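Local coordinates for protein exopolygalacturonase (Yersinia enterocolitica, PDB 2UVF) that probably hydrolyses pectin-derived polygalacturonic acid from its chain end as a family 28 exopolygalacturonase of the periplasm, at residues G382-F394 with E417-N429. Residues are numbered along the deposited sequence; the frame is centred on the assembly and turned at random.
Sequences GIEFGNSQNVMVF and EQEPMKGAWLFNN. With ADA (alpha-D-galactopyranuronic acid), chain C.
CG of both Phe-394 and Phe-427 lies between the backbone N and the carbonyl carbon (chi1 67° and 63°). The two side chains therefore run side by side in neighbouring strands, with almost parallel but slid rings. Overlap is slight, the centroids being 5.0 Å apart. Instead, CB of Phe-394 sits over one face of the Phe-427 ring, 3.6 Å from its centroid, as a CH-pi contact. Met-392 turns CG away from its backbone N, beside the carbonyl carbon. Its SD comes to the edge of the Phe-427 ring, and its CE lies 3.8 Å from CE3 of Trp-425.

On the opposite face of the sheet from Met-392 and these rings, Val-391 CG2 meets Ala-424 CB, and Val-393 CB meets Leu-426 CD1. At the corner, Asn-390 N and Val-391 N bond Lys-422 O and Gly-423 O in turn, the latter pair at 2.7 Å. Parallel pairing runs on through Val-391, Trp-425 and Val-393. Val-393 O takes two donors, Phe-427 N and Asn-429 ND2, the latter at 2.9 Å from above the carbonyl plane. Asn-429 also bonds Asn-396 and Asn-456, which ties adjacent coils together.

Just ahead of strand 421-427, the Gln-389 amide stacks on the Glu-419 carboxylate, their planes 13° apart. Gln-389 NE2 bonds Pro-420 O at 2.9 Å, while Glu-419 OE1 bonds His-363. Met-421 SD packs 3.6 Å from Phe-385 CB and accepts a weak bond from Ser-388 N.

These are successive coils of the right-handed parallel beta-helix of family 28. Glu-384, on strand 383-386 ahead of the corner at Asn-390, lines the galacturonate pocket. Apolar and CH-pi contacts, with backbone and amide bonds, join neighbouring coils, consistent with a firm frame for the strand that carries Glu-384.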
ATOM      1  N   GLY A 382      -4.791  -0.686  -3.653  1.00 27.88           N
ATOM      2  CA  GLY A 382      -4.153   0.629  -3.555  1.00 27.73           C
ATOM      3  C   GLY A 382      -2.729   0.602  -4.080  1.00 28.21           C
ATOM      4  O   GLY A 382      -2.429   1.232  -5.084  1.00 27.78           O
ATOM      5  N   ILE A 383      -1.848  -0.120  -3.387  1.00 28.66           N
ATOM      6  CA  ILE A 383      -0.474  -0.283  -3.836  1.00 29.32           C
ATOM      7  C   ILE A 383      -0.095  -1.752  -3.762  1.00 29.76           C
ATOM      8  O   ILE A 383      -0.233  -2.382  -2.707  1.00 29.71           O
ATOM      9  CB  ILE A 383       0.548   0.575  -3.015  1.00 29.90           C
ATOM     10  CG1 ILE A 383       0.154   2.071  -2.990  1.00 29.08           C
ATOM     11  CG2 ILE A 383       1.974   0.393  -3.593  1.00 29.98           C
ATOM     12  CD1 ILE A 383       0.935   2.953  -2.015  1.00 30.15           C
ATOM     13  N   GLU A 384       0.354  -2.302  -4.891  1.00 29.50           N
ATOM     14  CA  GLU A 384       0.990  -3.621  -4.901  1.00 28.94           C
ATOM     15  C   GLU A 384       2.498  -3.486  -4.820  1.00 28.60           C
ATOM     16  O   GLU A 384       3.075  -2.698  -5.560  1.00 28.38           O
ATOM     17  CB  GLU A 384       0.643  -4.408  -6.169  1.00 28.73           C
ATOM     18  CG  GLU A 384      -0.782  -4.813  -6.253  1.00 28.60           C
ATOM     19  CD  GLU A 384      -1.078  -5.612  -7.479  1.00 27.92           C
ATOM     20  OE1 GLU A 384      -0.169  -5.833  -8.303  1.00 30.39           O
ATOM     21  OE2 GLU A 384      -2.229  -6.037  -7.613  1.00 29.38           O
ATOM     22  N   PHE A 385       3.114  -4.247  -3.908  1.00 28.54           N
ATOM     23  CA  PHE A 385       4.556  -4.416  -3.866  1.00 28.97           C
ATOM     24  C   PHE A 385       4.867  -5.869  -4.281  1.00 29.08           C
ATOM     25  O   PHE A 385       4.398  -6.823  -3.657  1.00 28.68           O
ATOM     26  CB  PHE A 385       5.130  -4.065  -2.489  1.00 28.88           C
ATOM     27  CG  PHE A 385       5.075  -2.593  -2.145  1.00 30.09           C
ATOM     28  CD1 PHE A 385       5.836  -1.664  -2.858  1.00 30.12           C
ATOM     29  CD2 PHE A 385       4.272  -2.136  -1.089  1.00 29.86           C
ATOM     30  CE1 PHE A 385       5.788  -0.294  -2.550  1.00 29.68           C
ATOM     31  CE2 PHE A 385       4.219  -0.773  -0.768  1.00 28.97           C
ATOM     32  CZ  PHE A 385       4.984   0.149  -1.501  1.00 29.67           C
ATOM     33  N   GLY A 386       5.622  -6.025  -5.370  1.00 29.36           N
ATOM     34  CA  GLY A 386       5.880  -7.346  -5.945  1.00 29.41           C
ATOM     35  C   GLY A 386       7.349  -7.636  -6.174  1.00 29.54           C
ATOM     36  O   GLY A 386       7.998  -6.988  -7.009  1.00 29.58           O
ATOM     37  N   ASN A 387       7.877  -8.608  -5.437  1.00 29.60           N
ATOM     38  CA  ASN A 387       9.306  -8.982  -5.527  1.00 30.85           C
ATOM     39  C   ASN A 387      10.214  -7.759  -5.441  1.00 30.84           C
ATOM     40  O   ASN A 387      11.228  -7.664  -6.143  1.00 30.99           O
ATOM     41  CB  ASN A 387       9.606  -9.817  -6.804  1.00 30.37           C
ATOM     42  CG  ASN A 387       8.882 -11.147  -6.808  1.00 31.48           C
ATOM     43  OD1 ASN A 387       9.439 -12.165  -6.404  1.00 32.29           O
ATOM     44  ND2 ASN A 387       7.613 -11.138  -7.220  1.00 31.55           N
ATOM     45  N   SER A 388       9.829  -6.834  -4.558  1.00 31.04           N
ATOM     46  CA  SER A 388      10.511  -5.558  -4.381  1.00 31.27           C
ATOM     47  C   SER A 388      11.299  -5.531  -3.076  1.00 32.02           C
ATOM     48  O   SER A 388      11.187  -6.431  -2.246  1.00 31.46           O
ATOM     49  CB  SER A 388       9.498  -4.408  -4.430  1.00 31.00           C
ATOM     50  OG  SER A 388       8.884  -4.360  -5.695  1.00 30.34           O
ATOM     51  N   GLN A 389      12.119  -4.509  -2.898  1.00 33.57           N
ATOM     52  CA  GLN A 389      12.947  -4.451  -1.695  1.00 34.99           C
ATOM     53  C   GLN A 389      13.098  -3.050  -1.166  1.00 35.18           C
ATOM     54  O   GLN A 389      13.256  -2.108  -1.933  1.00 35.54           O
ATOM     55  CB  GLN A 389      14.311  -5.113  -1.930  1.00 35.42           C
ATOM     56  CG  GLN A 389      14.187  -6.482  -2.612  1.00 37.71           C
ATOM     57  CD  GLN A 389      15.294  -7.439  -2.263  1.00 41.50           C
ATOM     58  OE1 GLN A 389      16.421  -7.034  -1.964  1.00 42.09           O
ATOM     59  NE2 GLN A 389      14.979  -8.725  -2.302  1.00 42.50           N
ATOM     60  N   ASN A 390      13.033  -2.925   0.161  1.00 35.82           N
ATOM     61  CA  ASN A 390      13.161  -1.629   0.839  1.00 35.90           C
ATOM     62  C   ASN A 390      12.094  -0.621   0.359  1.00 35.26           C
ATOM     63  O   ASN A 390      12.387   0.299  -0.391  1.00 35.92           O
ATOM     64  CB  ASN A 390      14.610  -1.105   0.700  1.00 35.89           C
ATOM     65  CG  ASN A 390      14.873   0.161   1.493  1.00 38.03           C
ATOM     66  OD1 ASN A 390      15.485   1.100   0.978  1.00 38.99           O
ATOM     67  ND2 ASN A 390      14.426   0.195   2.750  1.00 39.08           N
ATOM     68  N   VAL A 391      10.852  -0.834   0.789  1.00 34.49           N
ATOM     69  CA  VAL A 391       9.713   0.025   0.420  1.00 33.44           C
ATOM     70  C   VAL A 391       9.055   0.710   1.651  1.00 33.05           C
ATOM     71  O   VAL A 391       9.161   0.260   2.779  1.00 32.42           O
ATOM     72  CB  VAL A 391       8.649  -0.710  -0.481  1.00 33.09           C
ATOM     73  CG1 VAL A 391       9.332  -1.521  -1.617  1.00 33.93           C
ATOM     74  CG2 VAL A 391       7.730  -1.624   0.335  1.00 32.55           C
ATOM     75  N   MET A 392       8.394   1.827   1.417  1.00 32.66           N
ATOM     76  CA  MET A 392       7.908   2.660   2.512  1.00 31.97           C
ATOM     77  C   MET A 392       6.633   3.343   2.070  1.00 30.26           C
ATOM     78  O   MET A 392       6.581   3.849   0.967  1.00 29.05           O
ATOM     79  CB  MET A 392       8.953   3.719   2.815  1.00 32.20           C
ATOM     80  CG  MET A 392       8.849   4.326   4.160  1.00 32.76           C
ATOM     81  SD  MET A 392       9.905   5.785   4.191  1.00 33.21           S
ATOM     82  CE  MET A 392      11.544   5.060   4.297  1.00 28.78           C
ATOM     83  N   VAL A 393       5.602   3.294   2.913  1.00 29.20           N
ATOM     84  CA  VAL A 393       4.349   3.990   2.677  1.00 27.42           C
ATOM     85  C   VAL A 393       3.924   4.744   3.943  1.00 27.78           C
ATOM     86  O   VAL A 393       3.663   4.141   4.988  1.00 27.35           O
ATOM     87  CB  VAL A 393       3.233   2.996   2.254  1.00 28.10           C
ATOM     88  CG1 VAL A 393       1.866   3.671   2.225  1.00 26.01           C
ATOM     89  CG2 VAL A 393       3.527   2.374   0.897  1.00 25.93           C
ATOM     90  N   PHE A 394       3.830   6.068   3.839  1.00 27.40           N
ATOM     91  CA  PHE A 394       3.367   6.882   4.949  1.00 26.68           C
ATOM     92  C   PHE A 394       2.487   8.037   4.489  1.00 26.15           C
ATOM     93  O   PHE A 394       2.561   8.455   3.330  1.00 26.03           O
ATOM     94  CB  PHE A 394       4.546   7.369   5.811  1.00 27.15           C
ATOM     95  CG  PHE A 394       5.489   8.346   5.128  1.00 26.12           C
ATOM     96  CD1 PHE A 394       5.434   9.698   5.438  1.00 24.88           C
ATOM     97  CD2 PHE A 394       6.501   7.894   4.270  1.00 26.08           C
ATOM     98  CE1 PHE A 394       6.327  10.607   4.872  1.00 22.82           C
ATOM     99  CE2 PHE A 394       7.408   8.795   3.685  1.00 25.47           C
ATOM    100  CZ  PHE A 394       7.314  10.152   3.982  1.00 25.48           C
ATOM    101  N   GLU A 417      13.278 -17.614  -9.140  1.00 54.87           N
ATOM    102  CA  GLU A 417      13.878 -16.885 -10.289  1.00 54.79           C
ATOM    103  C   GLU A 417      13.927 -15.366 -10.022  1.00 53.42           C
ATOM    104  O   GLU A 417      14.498 -14.589 -10.806  1.00 53.31           O
ATOM    105  CB  GLU A 417      13.088 -17.158 -11.587  1.00 55.13           C
ATOM    106  CG  GLU A 417      13.276 -18.573 -12.176  1.00 56.36           C
ATOM    107  CD  GLU A 417      12.329 -18.886 -13.350  1.00 56.54           C
ATOM    108  OE1 GLU A 417      12.085 -20.092 -13.604  1.00 58.21           O
ATOM    109  OE2 GLU A 417      11.839 -17.942 -14.018  1.00 58.27           O
ATOM    110  N   GLN A 418      13.321 -14.967  -8.900  1.00 51.92           N
ATOM    111  CA  GLN A 418      13.101 -13.565  -8.530  1.00 49.85           C
ATOM    112  C   GLN A 418      13.412 -13.354  -7.040  1.00 48.07           C
ATOM    113  O   GLN A 418      13.336 -14.285  -6.233  1.00 47.23           O
ATOM    114  CB  GLN A 418      11.643 -13.149  -8.832  1.00 50.26           C
ATOM    115  CG  GLN A 418      10.845 -14.142  -9.725  1.00 50.00           C
ATOM    116  CD  GLN A 418       9.337 -13.954  -9.632  1.00 49.27           C
ATOM    117  OE1 GLN A 418       8.812 -12.901 -10.022  1.00 50.47           O
ATOM    118  NE2 GLN A 418       8.632 -14.974  -9.134  1.00 44.12           N
ATOM    119  N   GLU A 419      13.781 -12.121  -6.708  1.00 46.58           N
ATOM    120  CA  GLU A 419      14.017 -11.656  -5.335  1.00 44.79           C
ATOM    121  C   GLU A 419      12.871 -11.949  -4.379  1.00 43.29           C
ATOM    122  O   GLU A 419      11.711 -11.937  -4.777  1.00 43.22           O
ATOM    123  CB  GLU A 419      14.083 -10.147  -5.369  1.00 45.32           C
ATOM    124  CG  GLU A 419      15.420  -9.495  -5.477  1.00 45.76           C
ATOM    125  CD  GLU A 419      15.228  -8.008  -5.642  1.00 46.60           C
ATOM    126  OE1 GLU A 419      16.232  -7.278  -5.676  1.00 46.23           O
ATOM    127  OE2 GLU A 419      14.047  -7.576  -5.750  1.00 47.63           O
ATOM    128  N   PRO A 420      13.178 -12.153  -3.087  1.00 42.14           N
ATOM    129  CA  PRO A 420      12.047 -12.129  -2.176  1.00 40.38           C
ATOM    130  C   PRO A 420      11.496 -10.687  -2.052  1.00 38.64           C
ATOM    131  O   PRO A 420      12.233  -9.719  -2.314  1.00 37.39           O
ATOM    132  CB  PRO A 420      12.648 -12.635  -0.868  1.00 40.60           C
ATOM    133  CG  PRO A 420      14.070 -12.279  -0.943  1.00 41.35           C
ATOM    134  CD  PRO A 420      14.451 -12.400  -2.383  1.00 41.82           C
ATOM    135  N   MET A 421      10.197 -10.569  -1.737  1.00 36.68           N
ATOM    136  CA  MET A 421       9.597  -9.296  -1.328  1.00 34.88           C
ATOM    137  C   MET A 421      10.126  -8.992   0.091  1.00 35.18           C
ATOM    138  O   MET A 421       9.624  -9.544   1.075  1.00 34.48           O
ATOM    139  CB  MET A 421       8.060  -9.411  -1.394  1.00 34.20           C
ATOM    140  CG  MET A 421       7.229  -8.179  -0.998  1.00 30.19           C
ATOM    141  SD  MET A 421       7.549  -6.666  -1.910  1.00 29.99           S
ATOM    142  CE  MET A 421       8.442  -5.712  -0.666  1.00 23.87           C
ATOM    143  N   LYS A 422      11.151  -8.136   0.185  1.00 35.25           N
ATOM    144  CA  LYS A 422      11.910  -7.959   1.436  1.00 36.02           C
ATOM    145  C   LYS A 422      12.075  -6.497   1.868  1.00 35.39           C
ATOM    146  O   LYS A 422      12.676  -5.698   1.157  1.00 36.06           O
ATOM    147  CB  LYS A 422      13.295  -8.653   1.318  1.00 36.53           C
ATOM    148  CG  LYS A 422      14.243  -8.434   2.500  1.00 37.62           C
ATOM    149  CD  LYS A 422      15.594  -9.173   2.368  1.00 37.06           C
ATOM    150  CE  LYS A 422      16.536  -8.683   3.496  1.00 40.29           C
ATOM    151  NZ  LYS A 422      18.003  -9.071   3.382  1.00 41.34           N
ATOM    152  N   GLY A 423      11.548  -6.146   3.036  1.00 34.61           N
ATOM    153  CA  GLY A 423      11.717  -4.785   3.578  1.00 33.71           C
ATOM    154  C   GLY A 423      10.603  -3.787   3.290  1.00 33.20           C
ATOM    155  O   GLY A 423      10.663  -3.030   2.310  1.00 33.06           O
ATOM    156  N   ALA A 424       9.586  -3.763   4.154  1.00 31.95           N
ATOM    157  CA  ALA A 424       8.473  -2.803   4.003  1.00 30.46           C
ATOM    158  C   ALA A 424       8.213  -2.030   5.304  1.00 29.22           C
ATOM    159  O   ALA A 424       8.192  -2.598   6.374  1.00 28.42           O
ATOM    160  CB  ALA A 424       7.230  -3.523   3.570  1.00 29.79           C
ATOM    161  N   TRP A 425       7.997  -0.734   5.215  1.00 28.72           N
ATOM    162  CA  TRP A 425       7.726   0.017   6.429  1.00 28.50           C
ATOM    163  C   TRP A 425       6.471   0.848   6.194  1.00 27.61           C
ATOM    164  O   TRP A 425       6.422   1.715   5.332  1.00 28.06           O
ATOM    165  CB  TRP A 425       8.981   0.791   6.843  1.00 29.12           C
ATOM    166  CG  TRP A 425       8.951   1.582   8.109  1.00 28.34           C
ATOM    167  CD1 TRP A 425       8.168   1.391   9.210  1.00 28.46           C
ATOM    168  CD2 TRP A 425       9.775   2.714   8.390  1.00 29.31           C
ATOM    169  NE1 TRP A 425       8.441   2.356  10.165  1.00 27.70           N
ATOM    170  CE2 TRP A 425       9.440   3.169   9.688  1.00 28.74           C
ATOM    171  CE3 TRP A 425      10.776   3.387   7.669  1.00 30.32           C
ATOM    172  CZ2 TRP A 425      10.072   4.266  10.278  1.00 29.58           C
ATOM    173  CZ3 TRP A 425      11.406   4.482   8.260  1.00 30.30           C
ATOM    174  CH2 TRP A 425      11.052   4.906   9.556  1.00 30.30           C
ATOM    175  N   LEU A 426       5.414   0.504   6.907  1.00 26.22           N
ATOM    176  CA  LEU A 426       4.107   1.118   6.613  1.00 25.92           C
ATOM    177  C   LEU A 426       3.638   1.879   7.842  1.00 24.98           C
ATOM    178  O   LEU A 426       3.233   1.270   8.810  1.00 24.66           O
ATOM    179  CB  LEU A 426       3.077   0.046   6.189  1.00 25.68           C
ATOM    180  CG  LEU A 426       3.373  -0.973   5.054  1.00 24.53           C
ATOM    181  CD1 LEU A 426       4.006  -0.317   3.817  1.00 25.15           C
ATOM    182  CD2 LEU A 426       4.228  -2.130   5.538  1.00 24.64           C
ATOM    183  N   PHE A 427       3.716   3.210   7.801  1.00 24.60           N
ATOM    184  CA  PHE A 427       3.432   4.029   8.979  1.00 24.57           C
ATOM    185  C   PHE A 427       2.628   5.308   8.691  1.00 24.10           C
ATOM    186  O   PHE A 427       2.668   5.830   7.593  1.00 23.77           O
ATOM    187  CB  PHE A 427       4.730   4.324   9.774  1.00 24.53           C
ATOM    188  CG  PHE A 427       5.768   5.142   9.016  1.00 24.24           C
ATOM    189  CD1 PHE A 427       5.841   6.527   9.184  1.00 25.08           C
ATOM    190  CD2 PHE A 427       6.691   4.526   8.167  1.00 26.33           C
ATOM    191  CE1 PHE A 427       6.804   7.304   8.508  1.00 26.16           C
ATOM    192  CE2 PHE A 427       7.658   5.284   7.470  1.00 24.47           C
ATOM    193  CZ  PHE A 427       7.712   6.672   7.642  1.00 25.69           C
ATOM    194  N   ASN A 428       1.914   5.799   9.700  1.00 24.31           N
ATOM    195  CA  ASN A 428       1.149   7.052   9.620  1.00 24.44           C
ATOM    196  C   ASN A 428       0.143   7.108   8.461  1.00 24.15           C
ATOM    197  O   ASN A 428      -0.041   8.153   7.825  1.00 24.56           O
ATOM    198  CB  ASN A 428       2.083   8.280   9.610  1.00 25.38           C
ATOM    199  CG  ASN A 428       2.980   8.356  10.849  1.00 25.71           C
ATOM    200  OD1 ASN A 428       2.716   7.704  11.875  1.00 29.67           O
ATOM    201  ND2 ASN A 428       4.030   9.157  10.761  1.00 26.22           N
ATOM    202  N   ASN A 429      -0.492   5.971   8.187  1.00 22.52           N
ATOM    203  CA  ASN A 429      -1.514   5.885   7.127  1.00 21.67           C
ATOM    204  C   ASN A 429      -2.850   5.819   7.752  1.00 20.76           C
ATOM    205  O   ASN A 429      -2.995   5.357   8.910  1.00 18.84           O
ATOM    206  CB  ASN A 429      -1.312   4.641   6.239  1.00 20.88           C
ATOM    207  CG  ASN A 429       0.029   4.641   5.571  1.00 19.57           C
ATOM    208  OD1 ASN A 429       0.253   5.434   4.694  1.00 21.41           O
ATOM    209  ND2 ASN A 429       0.950   3.771   6.018  1.00 21.05           N
TER
HETATM  210  C1  ADA C   2      -2.825 -11.351  -6.604  1.00 48.63           C
HETATM  211  C2  ADA C   2      -1.648 -10.619  -5.926  1.00 49.10           C
HETATM  212  C3  ADA C   2      -1.606  -9.185  -6.487  1.00 48.76           C
HETATM  213  C4  ADA C   2      -1.425  -9.218  -8.037  1.00 47.80           C
HETATM  214  C5  ADA C   2      -2.578 -10.023  -8.676  1.00 46.90           C
HETATM  215  C6  ADA C   2      -2.581 -10.213 -10.218  1.00 46.04           C
HETATM  216  O2  ADA C   2      -1.776 -10.636  -4.490  1.00 46.13           O
HETATM  217  O3  ADA C   2      -0.588  -8.420  -5.848  1.00 50.89           O
HETATM  218  O4  ADA C   2      -0.160  -9.779  -8.404  1.00 46.13           O
HETATM  219  O5  ADA C   2      -2.697 -11.343  -8.063  1.00 47.28           O
HETATM  220  O6B ADA C   2      -2.770 -11.378 -10.632  1.00 45.16           O
HETATM  221  O6A ADA C   2      -2.414  -9.213 -10.958  1.00 43.57           O